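Local coordinates for hypothetical protein, IPT/TIG domain protein (Bacteroides ovatus, PDB 4HW6), which is of unknown function but probably binds carbohydrate or another nutrient, combining an IPT/TIG domain with a six-bladed beta-propeller, at residues T113-L118 against G130-C135; G136-I141 against H424-I429. All coordinates share one frame; numbering follows the deposited sequence.

Contact 1: T113-L118 against G130-C135; sequences TFLGKL and GPFDDC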
loop_
_atom_site.group_PDB
_atom_site.type_symbol
_atom_site.label_atom_id
_atom_site.label_comp_id
_atom_site.label_asym_id
_atom_site.label_seq_id
_atom_site.Cartn_x
_atom_site.Cartn_y
_atom_site.Cartn_z
ATOM N N THR A 113 12.800 1.845 2.515
ATOM C CA THR A 113 12.454 3.214 2.903
ATOM C C THR A 113 12.262 4.069 1.656
ATOM O O THR A 113 13.164 4.170 0.839
ATOM C CB THR A 113 13.522 3.807 3.844
ATOM O OG1 THR A 113 13.607 2.966 5.011
ATOM C CG2 THR A 113 13.159 5.246 4.241
ATOM N N PHE A 114 11.069 4.654 1.523
ATOM C CA PHE A 114 10.671 5.430 0.361
ATOM C C PHE A 114 10.917 6.936 0.547
ATOM O O PHE A 114 11.561 7.571 -0.296
ATOM C CB PHE A 114 9.196 5.136 0.058
ATOM C CG PHE A 114 8.612 5.941 -1.077
ATOM C CD1 PHE A 114 9.287 6.079 -2.275
ATOM C CD2 PHE A 114 7.366 6.528 -0.940
ATOM C CE1 PHE A 114 8.743 6.836 -3.312
ATOM C CE2 PHE A 114 6.817 7.268 -1.972
ATOM C CZ PHE A 114 7.508 7.424 -3.145
ATOM N N LEU A 115 10.435 7.497 1.653
ATOM C CA LEU A 115 10.617 8.926 1.913
ATOM C C LEU A 115 10.944 9.200 3.368
ATOM O O LEU A 115 10.438 8.517 4.278
ATOM C CB LEU A 115 9.355 9.707 1.554
ATOM C CG LEU A 115 8.896 9.712 0.101
ATOM C CD1 LEU A 115 7.437 10.134 0.021
ATOM C CD2 LEU A 115 9.787 10.623 -0.746
ATOM N N GLY A 116 11.764 10.235 3.562
ATOM C CA GLY A 116 12.132 10.723 4.884
ATOM C C GLY A 116 13.553 10.373 5.235
ATOM O O GLY A 116 13.977 9.217 5.043
ATOM N N LYS A 117 14.287 11.361 5.771
ATOM C CA LYS A 117 15.678 11.167 6.183
ATOM C C LYS A 117 15.881 11.884 7.509
ATOM O O LYS A 117 15.341 12.963 7.721
ATOM C CB LYS A 117 16.634 11.727 5.133
ATOM C CG LYS A 117 16.518 11.013 3.785
ATOM C CD LYS A 117 17.387 11.706 2.749
ATOM C CE LYS A 117 17.439 10.947 1.432
ATOM N NZ LYS A 117 18.360 11.640 0.490
ATOM N N LEU A 118 16.619 11.250 8.406
ATOM C CA LEU A 118 16.902 11.808 9.718
ATOM C C LEU A 118 18.417 11.963 9.886
ATOM O O LEU A 118 19.210 11.469 9.075
ATOM C CB LEU A 118 16.380 10.874 10.804
ATOM C CG LEU A 118 14.870 10.686 10.984
ATOM C CD1 LEU A 118 14.212 10.074 9.759
ATOM C CD2 LEU A 118 14.634 9.850 12.238
ATOM N N GLY A 130 9.843 19.669 0.078
ATOM C CA GLY A 130 10.951 19.519 -0.827
ATOM C C GLY A 130 10.837 18.311 -1.748
ATOM O O GLY A 130 9.881 17.538 -1.660
ATOM N N PRO A 131 11.842 18.142 -2.612
ATOM C CA PRO A 131 11.985 16.977 -3.481
ATOM C C PRO A 131 11.998 15.688 -2.695
ATOM O O PRO A 131 12.382 15.688 -1.522
ATOM C CB PRO A 131 13.359 17.184 -4.145
ATOM C CG PRO A 131 13.642 18.639 -4.029
ATOM C CD PRO A 131 12.951 19.099 -2.778
ATOM N N PHE A 132 11.627 14.589 -3.351
ATOM C CA PHE A 132 11.672 13.260 -2.743
ATOM C C PHE A 132 13.000 13.001 -2.011
ATOM O O PHE A 132 13.007 12.443 -0.918
ATOM C CB PHE A 132 11.485 12.163 -3.815
ATOM C CG PHE A 132 10.047 11.865 -4.182
ATOM C CD1 PHE A 132 8.994 12.715 -3.841
ATOM C CD2 PHE A 132 9.752 10.712 -4.897
ATOM C CE1 PHE A 132 7.690 12.405 -4.194
ATOM C CE2 PHE A 132 8.455 10.410 -5.241
ATOM C CZ PHE A 132 7.425 11.256 -4.895
ATOM N N ASP A 133 14.101 13.384 -2.643
ATOM C CA ASP A 133 15.445 13.177 -2.088
ATOM C C ASP A 133 15.870 14.145 -0.967
ATOM O O ASP A 133 16.917 13.939 -0.357
ATOM C CB ASP A 133 16.479 13.234 -3.211
ATOM C CG ASP A 133 17.833 12.679 -2.784
ATOM O OD1 ASP A 133 17.861 11.559 -2.224
ATOM O OD2 ASP A 133 18.849 13.375 -2.990
ATOM N N ASP A 134 15.071 15.172 -0.687
ATOM C CA ASP A 134 15.496 16.272 0.196
ATOM C C ASP A 134 14.260 16.993 0.770
ATOM O O ASP A 134 13.978 18.165 0.472
ATOM C CB ASP A 134 16.388 17.231 -0.596
ATOM C CG ASP A 134 17.333 18.044 0.288
ATOM O OD1 ASP A 134 17.192 18.046 1.522
ATOM O OD2 ASP A 134 18.221 18.711 -0.274
ATOM N N CYS A 135 13.507 16.269 1.573
ATOM C CA CYS A 135 12.245 16.780 2.106
ATOM C C CYS A 135 12.175 16.473 3.601
ATOM O O CYS A 135 11.097 16.206 4.130
ATOM C CB CYS A 135 11.055 16.141 1.386
ATOM S SG CYS A 135 10.984 14.328 1.493
HETATM O O HOH W 1 13.469 11.480 1.581
#

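Contact 2: G136-I141 against H424-I429; sequences GAFDNI and HRVRKI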
loop_
_atom_site.group_PDB
_atom_site.type_symbol
_atom_site.label_atom_id
_atom_site.label_comp_id
_atom_site.label_asym_id
_atom_site.label_seq_id
_atom_site.Cartn_x
_atom_site.Cartn_y
_atom_site.Cartn_z
ATOM N N GLY A 136 13.331 16.495 4.266
ATOM C CA GLY A 136 13.363 16.247 5.709
ATOM C C GLY A 136 12.787 14.903 6.080
ATOM O O GLY A 136 12.967 13.930 5.336
ATOM N N ALA A 137 12.086 14.858 7.220
ATOM C CA ALA A 137 11.300 13.718 7.631
ATOM C C ALA A 137 9.959 14.188 8.205
ATOM O O ALA A 137 9.665 15.398 8.254
ATOM C CB ALA A 137 12.081 12.822 8.622
ATOM N N PHE A 138 9.143 13.233 8.623
ATOM C CA PHE A 138 7.720 13.479 8.851
ATOM C C PHE A 138 7.298 13.324 10.308
ATOM O O PHE A 138 7.545 12.284 10.923
ATOM C CB PHE A 138 6.927 12.550 7.938
ATOM C CG PHE A 138 7.395 12.621 6.516
ATOM C CD1 PHE A 138 7.388 13.842 5.854
ATOM C CD2 PHE A 138 7.913 11.514 5.874
ATOM C CE1 PHE A 138 7.851 13.941 4.557
ATOM C CE2 PHE A 138 8.367 11.606 4.577
ATOM C CZ PHE A 138 8.356 12.830 3.921
ATOM N N ASP A 139 6.620 14.339 10.833
ATOM C CA ASP A 139 6.188 14.338 12.242
ATOM C C ASP A 139 5.123 13.308 12.553
ATOM O O ASP A 139 5.170 12.688 13.604
ATOM C CB ASP A 139 5.688 15.718 12.684
ATOM C CG ASP A 139 6.808 16.707 12.933
ATOM O OD1 ASP A 139 7.970 16.311 13.243
ATOM O OD2 ASP A 139 6.506 17.914 12.837
ATOM N N ASN A 140 4.146 13.129 11.669
ATOM C CA ASN A 140 3.003 12.274 11.985
ATOM C C ASN A 140 2.281 11.837 10.733
ATOM O O ASN A 140 1.517 12.617 10.137
ATOM C CB ASN A 140 2.046 13.029 12.910
ATOM C CG ASN A 140 0.950 12.152 13.488
ATOM O OD1 ASN A 140 0.880 10.962 13.208
ATOM N ND2 ASN A 140 0.105 12.747 14.325
ATOM N N ILE A 141 2.493 10.588 10.344
ATOM C CA ILE A 141 1.879 10.064 9.129
ATOM C C ILE A 141 0.610 9.282 9.545
ATOM O O ILE A 141 0.619 8.062 9.678
ATOM C CB ILE A 141 2.870 9.185 8.329
ATOM C CG1 ILE A 141 4.247 9.854 8.184
ATOM C CG2 ILE A 141 2.302 8.916 6.935
ATOM C CD1 ILE A 141 5.353 8.869 7.798
ATOM N N HIS A 424 9.430 8.180 11.441
ATOM C CA HIS A 424 9.279 9.443 10.727
ATOM C C HIS A 424 9.510 9.299 9.242
ATOM O O HIS A 424 9.913 10.246 8.568
ATOM C CB HIS A 424 10.156 10.486 11.397
ATOM C CG HIS A 424 9.823 10.643 12.853
ATOM N ND1 HIS A 424 8.667 11.268 13.280
ATOM C CD2 HIS A 424 10.445 10.189 13.968
ATOM C CE1 HIS A 424 8.594 11.192 14.602
ATOM N NE2 HIS A 424 9.660 10.541 15.043
ATOM N N ARG A 425 9.162 8.116 8.734
ATOM C CA ARG A 425 9.397 7.767 7.352
ATOM C C ARG A 425 8.189 7.088 6.743
ATOM O O ARG A 425 7.432 6.396 7.448
ATOM C CB ARG A 425 10.583 6.803 7.260
ATOM C CG ARG A 425 11.950 7.403 7.570
ATOM C CD ARG A 425 12.866 6.250 7.903
ATOM N NE ARG A 425 14.252 6.590 8.153
ATOM C CZ ARG A 425 14.848 6.607 9.350
ATOM N NH1 ARG A 425 14.181 6.419 10.504
ATOM N NH2 ARG A 425 16.161 6.862 9.381
ATOM N N VAL A 426 8.061 7.240 5.424
ATOM C CA VAL A 426 7.209 6.370 4.618
ATOM C C VAL A 426 8.036 5.167 4.171
ATOM O O VAL A 426 9.054 5.303 3.478
ATOM C CB VAL A 426 6.635 7.083 3.378
ATOM C CG1 VAL A 426 5.733 6.135 2.602
ATOM C CG2 VAL A 426 5.871 8.339 3.774
ATOM N N ARG A 427 7.587 3.989 4.567
ATOM C CA ARG A 427 8.213 2.734 4.194
ATOM C C ARG A 427 7.443 2.171 2.988
ATOM O O ARG A 427 6.283 2.530 2.746
ATOM C CB ARG A 427 8.174 1.740 5.349
ATOM C CG ARG A 427 8.695 2.246 6.689
ATOM C CD ARG A 427 10.197 2.424 6.721
ATOM N NE ARG A 427 10.949 1.171 6.777
ATOM C CZ ARG A 427 11.029 0.344 7.822
ATOM N NH1 ARG A 427 10.461 0.609 8.969
ATOM N NH2 ARG A 427 11.746 -0.753 7.725
ATOM N N LYS A 428 8.116 1.337 2.214
ATOM C CA LYS A 428 7.503 0.669 1.066
ATOM C C LYS A 428 7.588 -0.844 1.232
ATOM O O LYS A 428 8.595 -1.367 1.704
ATOM C CB LYS A 428 8.196 1.120 -0.202
ATOM C CG LYS A 428 7.712 0.499 -1.506
ATOM C CD LYS A 428 8.457 1.207 -2.644
ATOM C CE LYS A 428 8.411 0.474 -3.952
ATOM N NZ LYS A 428 9.221 1.236 -4.965
ATOM N N ILE A 429 6.510 -1.540 0.873
ATOM C CA ILE A 429 6.544 -3.008 0.787
ATOM C C ILE A 429 6.306 -3.376 -0.672
ATOM O O ILE A 429 5.270 -3.037 -1.239
ATOM C CB ILE A 429 5.497 -3.703 1.695
ATOM C CG1 ILE A 429 5.656 -3.277 3.164
ATOM C CG2 ILE A 429 5.627 -5.225 1.549
ATOM C CD1 ILE A 429 4.614 -3.871 4.104
#

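Contact 1: T113-L118 against G130-C135
Leu115 and Phe132 form the tight inner part of this contact. The CD2 methyl of Leu115 makes a CH-pi contact over one face of the Phe132 ring, 4.0 Å from its centroid. Phe114 turns its edge toward the face of Phe132. The pair is an offset edge-to-face stack, with planes at 81°. Phe114 CG is anti to the backbone N (chi1 176°), which carries the ring out until CZ lies 3.8 Å from Phe132 CE2. Leu115 also lays its CG against a face of the Phe114 ring, so one leucine packs on both aromatics. Val167 and Val174, of the blade that contains strand 130-131, also touch both Leu115 and Phe132. Phe114 and Leu115 form a classic beta bulge opposite Val426, at the end of strand 109-115. Residues 113-118 extend from that strand, in the blade that also holds strand 425-431, while 130-135 begins in the next blade. An alanine in place of Phe132 would probably leave the Leu115 methyl without its aromatic face and the edge of Phe114 without a partner on this side. Beside this core, a water bridges the two backbones. It accepts from Gly116 N at 2.9 Å and donates to Phe132 O at 2.7 Å. The outer side is exposed and polar. Lys117 reaches out with an extended chain, and its NZ is gripped twice by one residue. It forms a salt bridge to Asp133 OD1 at 2.8 Å, approaching from above the carboxylate plane. The same Lys117 NZ donates to Asp133 O, also at 2.8 Å.

Contact 2: G136-I141 against H424-I429
Phe138 N donates to His424 O at 3.1 Å, in a nearly straight backbone bond of 161° at the hydrogen. The His424 side chain returns a second bond to the same residue. His424 ND1 donates to Phe138 O at 2.8 Å, with the acceptor at the ring edge and in its plane. Chi1 (-57°) sets CG of His424 beside its own backbone N, and the turn of the ring then points ND1 at that carbonyl. The imidazole also stacks on Trp125, whose NE1 is hydrogen-bonded to Asp139 OD1, which is likely to limit the movement of the indole against the imidazole. His424 and Arg425 form a G1 beta bulge opposite Asp420, where strand 425-431 begins. His424 takes the positive phi (63°) of that bulge. The loop 136-141 crosses this strand start on its way to strand 143-146 of the next blade, so the bulge and the loop meet at the boundary between two blades of the propeller. Around the bonded pair, carbon groups pack against the backbone carbonyls of His424 and Arg425. The methyl of Ala137 touches His424 O at 3.4 Å, and Phe138 CD2 approaches the same oxygen. Ile141 CD1 is pressed still more closely against Arg425 O, at 3.2 Å. The Phe138 ring presents its edge to Arg425 CA. Trp157 of strand 154-158 backs this cluster, touching Ile141 and Val426 and meeting Phe138 edge-to-face. The apolar part centres on Val426 CG2, which meets two partners: Phe138 CE2 at 4.2 Å and Ile141 CD1 at 4.1 Å.

How the contacts relate
Strand 109-115 is the first strand of the propeller met from the N terminus. Contact 1 closes a short loop of 11 residues between 118 and 130. Contact 2 opens at the very next residue and spans 282 residues, returning close to the C terminus. The two are in series and neither nest nor cross. They meet in space because strands 109-115 and 425-431 are neighbours in one sheet, the closing blade built from both ends of the propeller. Phe114 N lies 2.9 Å from Val426 O, a probable hydrogen bond. Lys117 and Gly136 are also paired through their backbones. Together the contacts tie this blade to the one containing strands 130-131 and 143-146.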